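Side-chain contacts in fructokinase (Vibrio cholerae serotype O1, PDB 5EYN), which catalyses the ATP-dependent phosphorylation of fructose, as a sugar kinase of the PfkB (ribokinase-like) family: residues L230-V233 with G239-V242; V199-E204 with A267-L272; E205-L210 with Q214-G219; G166-F171 with D281-A286. One frame throughout, in Å; residues are numbered along the deposited sequence.

Contact 1. Residues L230-V233 with G239-V242; sequences LVVV and GALV. With ADP (adenosine-5'-diphosphate), chain E.
Val-233 and Leu-241 face each other as an antiparallel hydrogen-bonded pair, gripped by two backbone bonds: Val-233 N gives to Leu-241 O at 2.9 Å, and Leu-241 N gives to Val-233 O at 2.8 Å. Their CB atoms lie 4.3 Å apart on one face of the sheet. One residue along on each strand, Val-232 and Val-242 form a non-hydrogen-bonded pair whose side chains project to the other face. The CB of Val-232 stands 4.1 Å from Leu-241 O; CG1, turned anti to the backbone N (chi1 179°), continues to 3.8 Å from Ala-240 CB, while CG2 stays beside its own nitrogen. A methyl suits position 240, since it must also fit against Asn-296 and Phe-268. At the far end Leu-230 reaches obliquely across to Val-242, CD1 to CG1 at 3.8 Å, and helix 285-302 covers both. The beta-branched valines suit the extended, buried backbone. Gly-239, whose positive phi of 99° would jam a side chain against the preceding carbonyl, turns its O to ADP O3', which donates a hydrogen bond of 2.8 Å. This is a beta hairpin near one side of the ribokinase-like sheet, whose loop end gives the nucleotide pocket a carbonyl for the ribose hydroxyl.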
loop_
_atom_site.group_PDB
_atom_site.type_symbol
_atom_site.label_atom_id
_atom_site.label_comp_id
_atom_site.label_asym_id
_atom_site.label_seq_id
_atom_site.Cartn_x
_atom_site.Cartn_y
_atom_site.Cartn_z
ATOM N N LEU A 230 5.863 2.094 36.454
ATOM C CA LEU A 230 6.792 2.970 35.767
ATOM C C LEU A 230 6.126 3.632 34.584
ATOM O O LEU A 230 5.637 2.958 33.685
ATOM C CB LEU A 230 8.003 2.183 35.282
ATOM C CG LEU A 230 8.990 2.923 34.374
ATOM C CD1 LEU A 230 9.538 4.183 35.045
ATOM C CD2 LEU A 230 10.120 1.996 33.982
ATOM N N VAL A 231 6.112 4.961 34.596
ATOM C CA VAL A 231 5.628 5.750 33.476
ATOM C C VAL A 231 6.795 6.583 32.992
ATOM O O VAL A 231 7.511 7.206 33.780
ATOM C CB VAL A 231 4.460 6.678 33.879
ATOM C CG1 VAL A 231 4.143 7.663 32.777
ATOM C CG2 VAL A 231 3.218 5.869 34.210
ATOM N N VAL A 232 6.994 6.586 31.682
ATOM C CA VAL A 232 8.003 7.421 31.080
ATOM C C VAL A 232 7.299 8.302 30.064
ATOM O O VAL A 232 6.496 7.815 29.275
ATOM C CB VAL A 232 9.073 6.577 30.400
ATOM C CG1 VAL A 232 10.104 7.475 29.749
ATOM C CG2 VAL A 232 9.720 5.658 31.404
ATOM N N VAL A 233 7.567 9.600 30.114
ATOM C CA VAL A 233 7.015 10.533 29.156
ATOM C C VAL A 233 8.182 11.103 28.378
ATOM O O VAL A 233 9.039 11.795 28.947
ATOM C CB VAL A 233 6.251 11.690 29.837
ATOM C CG1 VAL A 233 5.584 12.573 28.779
ATOM C CG2 VAL A 233 5.230 11.152 30.829
ATOM N N GLY A 239 14.685 14.796 26.517
ATOM C CA GLY A 239 14.891 13.516 27.165
ATOM C C GLY A 239 13.589 12.847 27.549
ATOM O O GLY A 239 12.731 12.584 26.703
ATOM N N ALA A 240 13.449 12.552 28.837
ATOM C CA ALA A 240 12.277 11.842 29.321
ATOM C C ALA A 240 12.019 12.144 30.784
ATOM O O ALA A 240 12.949 12.295 31.576
ATOM C CB ALA A 240 12.455 10.362 29.132
ATOM N N LEU A 241 10.742 12.254 31.127
ATOM C CA LEU A 241 10.310 12.341 32.506
ATOM C C LEU A 241 10.014 10.934 32.984
ATOM O O LEU A 241 9.271 10.193 32.352
ATOM C CB LEU A 241 9.081 13.237 32.625
ATOM C CG LEU A 241 8.612 13.481 34.067
ATOM C CD1 LEU A 241 7.744 14.714 34.157
ATOM C CD2 LEU A 241 7.831 12.309 34.613
ATOM N N VAL A 242 10.599 10.574 34.115
ATOM C CA VAL A 242 10.459 9.241 34.680
ATOM C C VAL A 242 9.625 9.351 35.948
ATOM O O VAL A 242 9.985 10.077 36.866
ATOM C CB VAL A 242 11.838 8.650 35.011
ATOM C CG1 VAL A 242 11.697 7.252 35.571
ATOM C CG2 VAL A 242 12.740 8.653 33.778
HETATM P PB ADP E . 9.383 9.043 17.636
HETATM O O1B ADP E . 9.779 7.663 17.182
HETATM O O2B ADP E . 7.900 9.102 17.923
HETATM O O3B ADP E . 9.730 10.024 16.544
HETATM P PA ADP E . 10.338 10.859 19.521
HETATM O O1A ADP E . 10.771 11.668 18.310
HETATM O O2A ADP E . 8.955 11.336 19.903
HETATM O O3A ADP E . 10.202 9.390 18.957
HETATM O "O5'" ADP E . 11.296 11.068 20.788
HETATM C "C5'" ADP E . 11.581 10.026 21.655
HETATM C "C4'" ADP E . 12.968 10.035 22.255
HETATM O "O4'" ADP E . 13.936 10.129 21.235
HETATM C "C3'" ADP E . 13.253 11.123 23.228
HETATM O "O3'" ADP E . 12.807 10.792 24.508
HETATM C "C2'" ADP E . 14.725 11.193 23.166
HETATM O "O2'" ADP E . 15.345 10.179 23.862
HETATM C "C1'" ADP E . 14.960 10.947 21.729
HETATM N N9 ADP E . 15.010 12.135 20.925
HETATM C C8 ADP E . 14.069 12.610 20.088
HETATM N N7 ADP E . 14.497 13.716 19.501
HETATM C C5 ADP E . 15.727 13.987 19.940
HETATM C C6 ADP E . 16.668 14.973 19.692
HETATM N N6 ADP E . 16.398 16.041 18.782
HETATM N N1 ADP E . 17.836 14.929 20.326
HETATM C C2 ADP E . 18.156 13.952 21.194
HETATM N N3 ADP E . 17.266 12.969 21.466
HETATM C C4 ADP E . 16.073 12.977 20.855
#

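Contact 2. Residues V199-E204 with A267-L272; sequences VVKFSE and AFVGGL. With ADP (adenosine-5'-diphosphate), chain E.
Lys-201 sets its CG against both Phe-268 and Val-269, in the strand-against-helix packing of an alpha/beta sandwich such as the ribokinase-like fold. Strand 199-203, inside the large sheet, runs nearly antiparallel to the helical segment 267-272, with the two short axes 10.5 Å apart at closest approach. Alternate residues of the strand, Val-199 and Lys-201, direct their side chains at the helix, which answers with Phe-268, Val-269 and Leu-272. Lys-201 CG comes to 4.2 Å from Val-269 CG2 and to 4.3 Å from Phe-268 CE2, meeting the ring obliquely. A lysine suits this place because its methylenes can share the apolar interface while NZ travels beyond it, toward the calcium and beryllium trifluoride ions and a long, weak ion pair with Asp-172. Nearer the start of the strand, Val-199 and Leu-272 approach tip to tip, CG1 to CD2 at 4.1 Å. Phe-268 serves two further neighbours: with CG anti to the backbone N (chi1 -179°), its ring is carried to where it touches both Val-232, on the adjacent strand of the sheet, and the ribose of the nucleotide. There the ribose hydroxyl O2' of ADP lies near the ring plane at its edge, 3.6 Å from Phe-268 CD1.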
loop_
_atom_site.group_PDB
_atom_site.type_symbol
_atom_site.label_atom_id
_atom_site.label_comp_id
_atom_site.label_asym_id
_atom_site.label_seq_id
_atom_site.Cartn_x
_atom_site.Cartn_y
_atom_site.Cartn_z
ATOM N N VAL A 199 4.835 -1.041 32.676
ATOM C CA VAL A 199 5.563 0.102 32.148
ATOM C C VAL A 199 4.736 0.728 31.042
ATOM O O VAL A 199 4.260 0.014 30.154
ATOM C CB VAL A 199 6.904 -0.352 31.545
ATOM C CG1 VAL A 199 7.674 0.817 30.926
ATOM C CG2 VAL A 199 7.770 -1.027 32.589
ATOM N N VAL A 200 4.549 2.045 31.090
ATOM C CA VAL A 200 3.862 2.733 30.011
ATOM C C VAL A 200 4.735 3.908 29.592
ATOM O O VAL A 200 5.219 4.663 30.444
ATOM C CB VAL A 200 2.471 3.240 30.432
ATOM C CG1 VAL A 200 1.774 3.903 29.254
ATOM C CG2 VAL A 200 1.647 2.106 30.992
ATOM N N LYS A 201 4.940 4.033 28.286
ATOM C CA LYS A 201 5.684 5.139 27.695
ATOM C C LYS A 201 4.719 5.939 26.838
ATOM O O LYS A 201 4.023 5.372 25.993
ATOM C CB LYS A 201 6.843 4.609 26.856
ATOM C CG LYS A 201 7.689 5.698 26.180
ATOM C CD LYS A 201 7.065 6.187 24.862
ATOM C CE LYS A 201 8.043 6.785 23.894
ATOM N NZ LYS A 201 7.471 6.862 22.535
ATOM N N PHE A 202 4.679 7.242 27.099
ATOM C CA PHE A 202 3.879 8.188 26.337
ATOM C C PHE A 202 4.817 9.223 25.759
ATOM O O PHE A 202 5.785 9.585 26.407
ATOM C CB PHE A 202 2.940 9.004 27.237
ATOM C CG PHE A 202 1.952 8.215 28.058
ATOM C CD1 PHE A 202 0.706 7.900 27.550
ATOM C CD2 PHE A 202 2.232 7.905 29.368
ATOM C CE1 PHE A 202 -0.231 7.243 28.322
ATOM C CE2 PHE A 202 1.291 7.252 30.153
ATOM C CZ PHE A 202 0.063 6.914 29.622
ATOM N N SER A 203 4.495 9.781 24.602
ATOM C CA SER A 203 5.021 11.091 24.289
ATOM C C SER A 203 4.207 12.094 25.097
ATOM O O SER A 203 3.098 11.796 25.559
ATOM C CB SER A 203 4.899 11.412 22.807
ATOM O OG SER A 203 3.553 11.700 22.502
ATOM N N GLU A 204 4.753 13.288 25.266
ATOM C CA GLU A 204 4.054 14.343 25.987
ATOM C C GLU A 204 2.678 14.565 25.365
ATOM O O GLU A 204 1.673 14.703 26.060
ATOM C CB GLU A 204 4.888 15.630 25.938
ATOM C CG GLU A 204 4.251 16.843 26.573
ATOM C CD GLU A 204 5.194 18.038 26.603
ATOM O OE1 GLU A 204 6.369 17.887 26.193
ATOM O OE2 GLU A 204 4.757 19.121 27.040
ATOM N N ALA A 267 13.010 3.175 19.326
ATOM C CA ALA A 267 14.409 2.964 19.693
ATOM C C ALA A 267 14.574 3.192 21.195
ATOM O O ALA A 267 15.260 2.455 21.899
ATOM C CB ALA A 267 15.293 3.937 18.921
ATOM N N PHE A 268 13.941 4.252 21.673
ATOM C CA PHE A 268 13.887 4.569 23.095
ATOM C C PHE A 268 13.349 3.380 23.896
ATOM O O PHE A 268 13.979 2.920 24.841
ATOM C CB PHE A 268 13.014 5.811 23.290
ATOM C CG PHE A 268 12.884 6.259 24.724
ATOM C CD1 PHE A 268 13.662 7.300 25.224
ATOM C CD2 PHE A 268 11.991 5.641 25.577
ATOM C CE1 PHE A 268 13.528 7.713 26.544
ATOM C CE2 PHE A 268 11.877 6.033 26.903
ATOM C CZ PHE A 268 12.635 7.074 27.383
ATOM N N VAL A 269 12.199 2.859 23.489
ATOM C CA VAL A 269 11.619 1.730 24.192
ATOM C C VAL A 269 12.546 0.530 24.131
ATOM O O VAL A 269 12.700 -0.204 25.111
ATOM C CB VAL A 269 10.238 1.377 23.604
ATOM C CG1 VAL A 269 9.721 0.052 24.148
ATOM C CG2 VAL A 269 9.285 2.495 23.893
ATOM N N GLY A 270 13.165 0.309 22.979
ATOM C CA GLY A 270 14.104 -0.792 22.852
ATOM C C GLY A 270 15.257 -0.731 23.833
ATOM O O GLY A 270 15.602 -1.730 24.463
ATOM N N GLY A 271 15.853 0.447 23.988
ATOM C CA GLY A 271 16.918 0.585 24.966
ATOM C C GLY A 271 16.427 0.377 26.387
ATOM O O GLY A 271 17.077 -0.301 27.196
ATOM N N LEU A 272 15.276 0.966 26.693
ATOM C CA LEU A 272 14.657 0.824 27.999
ATOM C C LEU A 272 14.427 -0.637 28.324
ATOM O O LEU A 272 14.870 -1.142 29.366
ATOM C CB LEU A 272 13.325 1.558 28.008
ATOM C CG LEU A 272 12.524 1.481 29.304
ATOM C CD1 LEU A 272 13.236 2.197 30.426
ATOM C CD2 LEU A 272 11.147 2.076 29.097
HETATM P PB ADP E . 9.383 9.043 17.636
HETATM O O1B ADP E . 9.779 7.663 17.182
HETATM O O2B ADP E . 7.900 9.102 17.923
HETATM O O3B ADP E . 9.730 10.024 16.544
HETATM P PA ADP E . 10.338 10.859 19.521
HETATM O O1A ADP E . 10.771 11.668 18.310
HETATM O O2A ADP E . 8.955 11.336 19.903
HETATM O O3A ADP E . 10.202 9.390 18.957
HETATM O "O5'" ADP E . 11.296 11.068 20.788
HETATM C "C5'" ADP E . 11.581 10.026 21.655
HETATM C "C4'" ADP E . 12.968 10.035 22.255
HETATM O "O4'" ADP E . 13.936 10.129 21.235
HETATM C "C3'" ADP E . 13.253 11.123 23.228
HETATM O "O3'" ADP E . 12.807 10.792 24.508
HETATM C "C2'" ADP E . 14.725 11.193 23.166
HETATM O "O2'" ADP E . 15.345 10.179 23.862
HETATM C "C1'" ADP E . 14.960 10.947 21.729
HETATM N N9 ADP E . 15.010 12.135 20.925
HETATM C C8 ADP E . 14.069 12.610 20.088
HETATM N N7 ADP E . 14.497 13.716 19.501
HETATM C C5 ADP E . 15.727 13.987 19.940
HETATM C C6 ADP E . 16.668 14.973 19.692
HETATM N N6 ADP E . 16.398 16.041 18.782
HETATM N N1 ADP E . 17.836 14.929 20.326
HETATM C C2 ADP E . 18.156 13.952 21.194
HETATM N N3 ADP E . 17.266 12.969 21.466
HETATM C C4 ADP E . 16.073 12.977 20.855
#

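Contact 3. Residues E205-L210 with Q214-G219; sequences EELQFL and QSIEEG
Two short consecutive helices joined by a short loop, on the face of the large sheet that carries Phe-202, meet where helix 204-211 lies against the first turn of helix 216-222, and the side chains of Leu-207 and Gln-208 carry the contact. Leu-207 fits against the backbone of the second helix. Its CG lies 4.0 Å from Gly-219 CA, and CD1 is 3.9 Å from Gly-219 O. With CG anti to the backbone N (chi1 173°), the other branch, CD2, is brought to 4.2 Å from Ile-216 CG2. Glycine suits position 219 because a CB there would point toward the first helix and collide with Leu-207 CG. On the more exposed side, Gln-208 extends its chain beyond CG and lays its amide flat over the peptide joining Gln-214 to Ser-215, the planes nearly parallel. OE1 stands 3.3 Å from Gln-214 C, and NE2 is 3.2 Å from Ser-215 CA. Ser-215, whose CB leaves the backbone away from the first helix, caps the second: Glu-218 N donates to Ser-215 OG at 3.1 Å, with an angle of 164° at the hydrogen. A serine fits this N-cap place because its short side chain can reach forward to the Glu-218 amide in the first turn. Behind the contact, Leu-207 also touches Phe-202 of strand 199-203, while Ile-216 touches Leu-235. The close polar neighbours of the Gln-208 amide pair like with like, Gln-214 O beside OE1 and the nitrogens of Ser-215 and Ile-216 beside NE2, so across these two segments it contributes packing and not a hydrogen bond.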
loop_
_atom_site.group_PDB
_atom_site.type_symbol
_atom_site.label_atom_id
_atom_site.label_comp_id
_atom_site.label_asym_id
_atom_site.label_seq_id
_atom_site.Cartn_x
_atom_site.Cartn_y
_atom_site.Cartn_z
ATOM N N GLU A 205 2.642 14.593 24.040
ATOM C CA GLU A 205 1.401 14.839 23.331
ATOM C C GLU A 205 0.390 13.703 23.555
ATOM O O GLU A 205 -0.782 13.939 23.775
ATOM C CB GLU A 205 1.711 15.030 21.842
ATOM C CG GLU A 205 2.549 16.285 21.516
ATOM C CD GLU A 205 4.045 16.200 21.867
ATOM O OE1 GLU A 205 4.593 15.100 22.120
ATOM O OE2 GLU A 205 4.687 17.279 21.867
ATOM N N GLU A 206 0.851 12.466 23.525
ATOM C CA GLU A 206 -0.046 11.338 23.721
ATOM C C GLU A 206 -0.635 11.323 25.131
ATOM O O GLU A 206 -1.796 10.980 25.315
ATOM C CB GLU A 206 0.691 10.036 23.417
ATOM C CG GLU A 206 0.921 9.837 21.942
ATOM C CD GLU A 206 1.959 8.777 21.621
ATOM O OE1 GLU A 206 1.854 8.191 20.533
ATOM O OE2 GLU A 206 2.878 8.539 22.437
ATOM N N LEU A 207 0.178 11.622 26.134
ATOM C CA LEU A 207 -0.303 11.627 27.507
ATOM C C LEU A 207 -1.415 12.639 27.636
ATOM O O LEU A 207 -2.467 12.350 28.200
ATOM C CB LEU A 207 0.825 11.966 28.475
ATOM C CG LEU A 207 0.385 12.165 29.922
ATOM C CD1 LEU A 207 -0.247 10.898 30.456
ATOM C CD2 LEU A 207 1.556 12.584 30.790
ATOM N N GLN A 208 -1.198 13.831 27.092
ATOM C CA GLN A 208 -2.207 14.879 27.189
ATOM C C GLN A 208 -3.477 14.523 26.426
ATOM O O GLN A 208 -4.577 14.751 26.910
ATOM C CB GLN A 208 -1.642 16.225 26.725
ATOM C CG GLN A 208 -0.599 16.745 27.691
ATOM C CD GLN A 208 -0.061 18.116 27.346
ATOM O OE1 GLN A 208 -0.669 18.879 26.588
ATOM N NE2 GLN A 208 1.090 18.442 27.916
ATOM N N PHE A 209 -3.320 13.949 25.242
ATOM C CA PHE A 209 -4.468 13.555 24.432
ATOM C C PHE A 209 -5.298 12.504 25.159
ATOM O O PHE A 209 -6.510 12.604 25.238
ATOM C CB PHE A 209 -4.001 13.005 23.086
ATOM C CG PHE A 209 -5.118 12.544 22.206
ATOM C CD1 PHE A 209 -5.812 13.447 21.416
ATOM C CD2 PHE A 209 -5.482 11.211 22.166
ATOM C CE1 PHE A 209 -6.838 13.030 20.608
ATOM C CE2 PHE A 209 -6.514 10.788 21.345
ATOM C CZ PHE A 209 -7.190 11.698 20.573
ATOM N N LEU A 210 -4.636 11.496 25.702
ATOM C CA LEU A 210 -5.354 10.374 26.297
ATOM C C LEU A 210 -6.029 10.729 27.606
ATOM O O LEU A 210 -6.983 10.072 27.998
ATOM C CB LEU A 210 -4.404 9.203 26.514
ATOM C CG LEU A 210 -3.992 8.492 25.232
ATOM C CD1 LEU A 210 -2.805 7.578 25.488
ATOM C CD2 LEU A 210 -5.154 7.701 24.623
ATOM N N GLN A 214 -3.767 19.519 29.567
ATOM C CA GLN A 214 -2.981 20.511 28.848
ATOM C C GLN A 214 -1.540 20.584 29.325
ATOM O O GLN A 214 -0.782 21.445 28.879
ATOM C CB GLN A 214 -3.637 21.890 28.977
ATOM C CG GLN A 214 -5.052 21.955 28.405
ATOM C CD GLN A 214 -5.100 21.688 26.910
ATOM O OE1 GLN A 214 -4.240 22.144 26.163
ATOM N NE2 GLN A 214 -6.090 20.916 26.473
ATOM N N SER A 215 -1.155 19.681 30.226
ATOM C CA SER A 215 0.210 19.647 30.725
ATOM C C SER A 215 0.560 18.242 31.185
ATOM O O SER A 215 -0.321 17.433 31.473
ATOM C CB SER A 215 0.375 20.609 31.894
ATOM O OG SER A 215 -0.272 20.107 33.047
ATOM N N ILE A 216 1.856 17.959 31.255
ATOM C CA ILE A 216 2.333 16.668 31.735
ATOM C C ILE A 216 1.924 16.464 33.201
ATOM O O ILE A 216 1.465 15.386 33.587
ATOM C CB ILE A 216 3.861 16.555 31.583
ATOM C CG1 ILE A 216 4.239 16.534 30.101
ATOM C CG2 ILE A 216 4.368 15.303 32.252
ATOM C CD1 ILE A 216 5.713 16.612 29.851
ATOM N N GLU A 217 2.072 17.511 34.006
ATOM C CA GLU A 217 1.684 17.458 35.412
ATOM C C GLU A 217 0.233 17.005 35.545
ATOM O O GLU A 217 -0.081 16.097 36.310
ATOM C CB GLU A 217 1.864 18.834 36.054
ATOM C CG GLU A 217 1.383 18.944 37.490
ATOM C CD GLU A 217 1.654 20.321 38.084
ATOM O OE1 GLU A 217 1.087 21.316 37.584
ATOM O OE2 GLU A 217 2.446 20.412 39.044
ATOM N N GLU A 218 -0.661 17.636 34.796
ATOM C CA GLU A 218 -2.062 17.266 34.863
ATOM C C GLU A 218 -2.304 15.865 34.307
ATOM O O GLU A 218 -3.116 15.112 34.841
ATOM C CB GLU A 218 -2.921 18.292 34.117
ATOM C CG GLU A 218 -2.890 19.686 34.729
ATOM C CD GLU A 218 -3.627 19.760 36.050
ATOM O OE1 GLU A 218 -4.382 18.813 36.362
ATOM O OE2 GLU A 218 -3.448 20.761 36.782
ATOM N N GLY A 219 -1.602 15.507 33.237
ATOM C CA GLY A 219 -1.729 14.170 32.690
ATOM C C GLY A 219 -1.291 13.096 33.674
ATOM O O GLY A 219 -1.948 12.063 33.813
#

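Contact 4. Residues G166-F171 with D281-A286; sequences GGYVSF and DWHNQA
Trp-282 points the edge of its indole at the face of Tyr-168 in an edge-to-face (T-shaped) stack, with planes at 75° and the centroids of the phenol and five-membered rings 4.4 Å apart. NE1 stands over the centre of the tyrosine ring, 3.4 Å from Tyr-168 CE1, as expected for a polarised N-H directed at a pi cloud. Beside it Trp-282 CD1 lies 3.9 Å from Tyr-168 CE2. Trp-282 takes chi1 76°, which places CG between its backbone N and carbonyl carbon, and this sets the indole with its NE1 edge toward Tyr-168. His-283 joins obliquely, its CE1 4.2 Å from Tyr-168 CE1, while its NE2 stands over one face of the indole, toward the rim. The contact thus fastens the beginning of an inner strand of the ribokinase-like sheet to the loop between helices 264-278 and 285-302. That loop is shaped by a type I turn, in which Asn-284 N donates to Asp-281 O at 3.0 Å, and by an Asx turn, Asp-281 OD1 accepting from His-283 N. Further out, Trp-138 meets both rings, edge-to-face with Trp-282, and Leu-276 packs against the indole. Asn-284 then starts helix 285-302 as its N-cap, its OD1 accepting from Thr-287 N and weakly from Ala-286 N.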
loop_
_atom_site.group_PDB
_atom_site.type_symbol
_atom_site.label_atom_id
_atom_site.label_comp_id
_atom_site.label_asym_id
_atom_site.label_seq_id
_atom_site.Cartn_x
_atom_site.Cartn_y
_atom_site.Cartn_z
ATOM N N GLY A 166 3.249 -14.475 35.417
ATOM C CA GLY A 166 4.258 -13.756 36.171
ATOM C C GLY A 166 5.290 -13.059 35.307
ATOM O O GLY A 166 6.421 -12.835 35.732
ATOM N N GLY A 167 4.897 -12.711 34.092
ATOM C CA GLY A 167 5.692 -11.855 33.241
ATOM C C GLY A 167 5.323 -10.400 33.449
ATOM O O GLY A 167 4.522 -10.059 34.324
ATOM N N TYR A 168 5.901 -9.538 32.627
ATOM C CA TYR A 168 5.735 -8.103 32.763
ATOM C C TYR A 168 5.252 -7.544 31.443
ATOM O O TYR A 168 5.586 -8.061 30.376
ATOM C CB TYR A 168 7.061 -7.449 33.142
ATOM C CG TYR A 168 7.666 -8.036 34.383
ATOM C CD1 TYR A 168 7.063 -7.852 35.609
ATOM C CD2 TYR A 168 8.840 -8.762 34.332
ATOM C CE1 TYR A 168 7.596 -8.389 36.762
ATOM C CE2 TYR A 168 9.378 -9.318 35.475
ATOM C CZ TYR A 168 8.752 -9.121 36.693
ATOM O OH TYR A 168 9.291 -9.662 37.846
ATOM N N VAL A 169 4.481 -6.469 31.524
ATOM C CA VAL A 169 3.843 -5.887 30.359
ATOM C C VAL A 169 4.253 -4.440 30.180
ATOM O O VAL A 169 4.144 -3.626 31.092
ATOM C CB VAL A 169 2.306 -5.965 30.490
ATOM C CG1 VAL A 169 1.644 -5.278 29.306
ATOM C CG2 VAL A 169 1.864 -7.408 30.609
ATOM N N SER A 170 4.744 -4.146 28.982
ATOM C CA SER A 170 5.094 -2.804 28.569
ATOM C C SER A 170 4.112 -2.357 27.489
ATOM O O SER A 170 3.776 -3.126 26.597
ATOM C CB SER A 170 6.525 -2.824 28.025
ATOM O OG SER A 170 6.919 -1.613 27.403
ATOM N N PHE A 171 3.669 -1.111 27.569
ATOM C CA PHE A 171 2.725 -0.559 26.615
ATOM C C PHE A 171 3.170 0.833 26.200
ATOM O O PHE A 171 3.507 1.666 27.046
ATOM C CB PHE A 171 1.327 -0.526 27.256
ATOM C CG PHE A 171 0.229 -0.026 26.349
ATOM C CD1 PHE A 171 0.010 -0.600 25.118
ATOM C CD2 PHE A 171 -0.599 1.010 26.747
ATOM C CE1 PHE A 171 -0.985 -0.145 24.291
ATOM C CE2 PHE A 171 -1.610 1.450 25.934
ATOM C CZ PHE A 171 -1.789 0.884 24.698
ATOM N N ASP A 281 16.668 -6.950 39.075
ATOM C CA ASP A 281 15.431 -6.429 39.631
ATOM C C ASP A 281 15.092 -5.133 38.924
ATOM O O ASP A 281 15.569 -4.063 39.286
ATOM C CB ASP A 281 15.566 -6.191 41.133
ATOM C CG ASP A 281 14.293 -5.647 41.751
ATOM O OD1 ASP A 281 13.239 -5.658 41.073
ATOM O OD2 ASP A 281 14.350 -5.209 42.918
ATOM N N TRP A 282 14.269 -5.228 37.900
ATOM C CA TRP A 282 14.008 -4.059 37.090
ATOM C C TRP A 282 13.299 -2.943 37.855
ATOM O O TRP A 282 13.355 -1.792 37.443
ATOM C CB TRP A 282 13.245 -4.451 35.835
ATOM C CG TRP A 282 11.785 -4.754 36.024
ATOM C CD1 TRP A 282 11.221 -5.980 36.177
ATOM C CD2 TRP A 282 10.701 -3.811 36.044
ATOM N NE1 TRP A 282 9.857 -5.865 36.277
ATOM C CE2 TRP A 282 9.515 -4.541 36.210
ATOM C CE3 TRP A 282 10.626 -2.422 35.937
ATOM C CZ2 TRP A 282 8.262 -3.930 36.263
ATOM C CZ3 TRP A 282 9.382 -1.814 35.982
ATOM C CH2 TRP A 282 8.220 -2.566 36.146
ATOM N N HIS A 283 12.642 -3.267 38.967
ATOM C CA HIS A 283 11.954 -2.239 39.744
ATOM C C HIS A 283 12.905 -1.294 40.472
ATOM O O HIS A 283 12.491 -0.257 40.985
ATOM C CB HIS A 283 11.041 -2.874 40.792
ATOM C CG HIS A 283 9.935 -3.700 40.216
ATOM N ND1 HIS A 283 9.996 -5.074 40.150
ATOM C CD2 HIS A 283 8.748 -3.348 39.673
ATOM C CE1 HIS A 283 8.889 -5.534 39.594
ATOM N NE2 HIS A 283 8.115 -4.507 39.297
ATOM N N ASN A 284 14.175 -1.653 40.529
ATOM C CA ASN A 284 15.138 -0.870 41.282
ATOM C C ASN A 284 15.328 0.499 40.625
ATOM O O ASN A 284 15.477 0.602 39.407
ATOM C CB ASN A 284 16.461 -1.623 41.347
ATOM C CG ASN A 284 17.560 -0.806 41.964
ATOM O OD1 ASN A 284 18.220 -0.026 41.282
ATOM N ND2 ASN A 284 17.771 -0.981 43.263
ATOM N N GLN A 285 15.331 1.555 41.429
ATOM C CA GLN A 285 15.344 2.901 40.872
ATOM C C GLN A 285 16.621 3.168 40.058
ATOM O O GLN A 285 16.546 3.758 38.991
ATOM C CB GLN A 285 15.127 3.946 41.971
ATOM C CG GLN A 285 14.663 5.312 41.462
ATOM C CD GLN A 285 13.284 5.289 40.789
ATOM O OE1 GLN A 285 12.578 4.275 40.797
ATOM N NE2 GLN A 285 12.902 6.414 40.205
ATOM N N ALA A 286 17.773 2.693 40.530
ATOM C CA ALA A 286 19.021 2.879 39.793
ATOM C C ALA A 286 18.964 2.181 38.440
ATOM O O ALA A 286 19.439 2.705 37.436
ATOM C CB ALA A 286 20.202 2.357 40.601
#

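Going from the N terminus, strand 168-172 supplies the first half of contact 4, whose loop closes only at residues 281-286, after 109 intervening residues; the other three contacts nest inside it. Strand 199-203 next opens contact 2, closed by helix 264-278. Within that loop contact 3 comes first, a short local closure between consecutive helices, and contact 1 follows in series as the hairpin 230-234/240-244. None of the loops cross. Strands 168-172, 199-203 and 230-234 are successive neighbours in the sheet, so contacts 4, 2 and 1 are joined through it, while contact 3 packs on contact 1 through Leu-207 and Ile-216. Contacts 1 and 2 both touch ADP.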